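Local atomic coordinates of lectin (Pleurotus ostreatus, PDB entry 6T0Q), a protein that probably binds galactose-type sugars such as N-acetylgalactosamine through calcium-dependent carbohydrate-binding modules. Residues A[75-80]-A[92-96]. Numbering follows the deposited sequence.
Sequences ASDDAH and GAGFR. With CA (calcium ion), chain F.
Three acceptors weakly share the backbone N-H of Gly94: Ser76 O and Asp78 O, and at longer range Ser76 OG, every bond well bent. The straight bond at this corner runs the other way, from Ser76 N to Gly94 O (3.1 Å, 174°). Beyond the corner, two stronger backbone bonds join His80 and Gly92, with His80 N 2.9 Å from Gly92 O, and Ala79 CB rests on Ala93 CB on one sheet face. On the other face, the His80 ring lies over the glycine, Gly92 CA sitting 3.8 Å from the ring centroid. Two bonds can fix that ring's rotation: ND1 pairs with Ser76 OG at 2.7 Å, and NE2 with Gln99. Farther along, Phe95 lies alongside Asp77, ring and carboxylate planes 30° apart. Asp77 extends with CG anti to its backbone N (chi1 -177°), dividing its oxygens between calcium, reached by OD1 at 2.6 Å, and Trp184, bonded to OD2. A cis peptide links Asp77 to Asp78, whose OD2 binds the metal and accepts a hydrogen bond from Leu119 N. With Asn118, Ser123, Pro124 and a water, this cis-linked pair forms the calcium site where the chain changes sheets, probably akin to that of PA14-type lectins.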
loop_
_atom_site.group_PDB
_atom_site.type_symbol
_atom_site.label_atom_id
_atom_site.label_comp_id
_atom_site.label_asym_id
_atom_site.label_seq_id
_atom_site.Cartn_x
_atom_site.Cartn_y
_atom_site.Cartn_z
ATOM N N ALA A 75 -35.554 -6.353 0.455
ATOM C CA ALA A 75 -36.375 -7.496 0.827
ATOM C C ALA A 75 -37.160 -7.940 -0.396
ATOM O O ALA A 75 -37.399 -7.153 -1.316
ATOM C CB ALA A 75 -37.337 -7.154 1.971
ATOM N N SER A 76 -37.595 -9.200 -0.393
ATOM C CA SER A 76 -38.235 -9.715 -1.596
ATOM C C SER A 76 -39.182 -10.848 -1.259
ATOM O O SER A 76 -38.964 -11.605 -0.316
ATOM C CB SER A 76 -37.198 -10.219 -2.615
ATOM O OG SER A 76 -36.355 -11.214 -2.031
ATOM N N ASP A 77 -40.198 -10.996 -2.091
ATOM C CA ASP A 77 -41.026 -12.193 -2.106
ATOM C C ASP A 77 -41.054 -12.650 -3.555
ATOM O O ASP A 77 -41.728 -12.025 -4.374
ATOM C CB ASP A 77 -42.429 -11.880 -1.575
ATOM C CG ASP A 77 -43.328 -13.107 -1.499
ATOM O OD1 ASP A 77 -42.907 -14.202 -1.940
ATOM O OD2 ASP A 77 -44.460 -12.967 -0.981
ATOM N N ASP A 78 -40.314 -13.716 -3.899
ATOM C CA ASP A 78 -39.575 -14.600 -2.990
ATOM C C ASP A 78 -38.078 -14.315 -2.892
ATOM O O ASP A 78 -37.479 -14.535 -1.852
ATOM C CB ASP A 78 -39.726 -16.058 -3.443
ATOM C CG ASP A 78 -41.127 -16.582 -3.271
ATOM O OD1 ASP A 78 -41.438 -17.028 -2.149
ATOM O OD2 ASP A 78 -41.914 -16.538 -4.246
ATOM N N ALA A 79 -37.458 -13.867 -3.984
ATOM C CA ALA A 79 -36.003 -13.779 -4.019
ATOM C C ALA A 79 -35.587 -12.620 -4.915
ATOM O O ALA A 79 -36.389 -12.103 -5.697
ATOM C CB ALA A 79 -35.382 -15.099 -4.512
ATOM N N HIS A 80 -34.312 -12.226 -4.811
ATOM C CA HIS A 80 -33.813 -11.088 -5.576
ATOM C C HIS A 80 -32.323 -11.228 -5.861
ATOM O O HIS A 80 -31.581 -11.890 -5.127
ATOM C CB HIS A 80 -34.038 -9.768 -4.831
ATOM C CG HIS A 80 -33.324 -9.706 -3.513
ATOM N ND1 HIS A 80 -33.936 -10.025 -2.319
ATOM C CD2 HIS A 80 -32.043 -9.389 -3.204
ATOM C CE1 HIS A 80 -33.067 -9.895 -1.332
ATOM N NE2 HIS A 80 -31.909 -9.513 -1.843
ATOM N N GLY A 92 -30.401 -12.534 -2.437
ATOM C CA GLY A 92 -31.062 -12.799 -1.178
ATOM C C GLY A 92 -32.491 -13.239 -1.410
ATOM O O GLY A 92 -32.914 -13.474 -2.542
ATOM N N ALA A 93 -33.238 -13.342 -0.318
ATOM C CA ALA A 93 -34.596 -13.861 -0.411
ATOM C C ALA A 93 -35.314 -13.558 0.888
ATOM O O ALA A 93 -34.705 -13.634 1.957
ATOM C CB ALA A 93 -34.590 -15.378 -0.663
ATOM N N GLY A 94 -36.588 -13.219 0.793
ATOM C CA GLY A 94 -37.399 -13.214 1.994
ATOM C C GLY A 94 -37.840 -11.811 2.377
ATOM O O GLY A 94 -37.130 -10.817 2.155
ATOM N N PHE A 95 -39.022 -11.731 2.984
ATOM C CA PHE A 95 -39.629 -10.454 3.327
ATOM C C PHE A 95 -39.776 -10.230 4.820
ATOM O O PHE A 95 -40.168 -9.130 5.219
ATOM C CB PHE A 95 -41.006 -10.313 2.657
ATOM C CG PHE A 95 -41.993 -11.395 3.026
ATOM C CD1 PHE A 95 -42.806 -11.263 4.146
ATOM C CD2 PHE A 95 -42.121 -12.535 2.236
ATOM C CE1 PHE A 95 -43.729 -12.260 4.483
ATOM C CE2 PHE A 95 -43.028 -13.542 2.569
ATOM C CZ PHE A 95 -43.839 -13.399 3.692
ATOM N N ARG A 96 -39.478 -11.230 5.653
ATOM C CA ARG A 96 -39.568 -11.026 7.091
ATOM C C ARG A 96 -38.413 -10.174 7.602
ATOM O O ARG A 96 -38.585 -9.410 8.557
ATOM C CB ARG A 96 -39.606 -12.376 7.820
ATOM C CG ARG A 96 -40.791 -13.297 7.426
ATOM C CD ARG A 96 -42.176 -12.740 7.807
ATOM N NE ARG A 96 -43.248 -13.703 7.519
ATOM C CZ ARG A 96 -44.556 -13.459 7.639
ATOM N NH1 ARG A 96 -44.990 -12.267 8.044
ATOM N NH2 ARG A 96 -45.435 -14.413 7.343
HETATM CA CA CA F . -44.235 -15.350 -3.800
HETATM O O HOH W 1 -44.034 -17.307 -1.910
#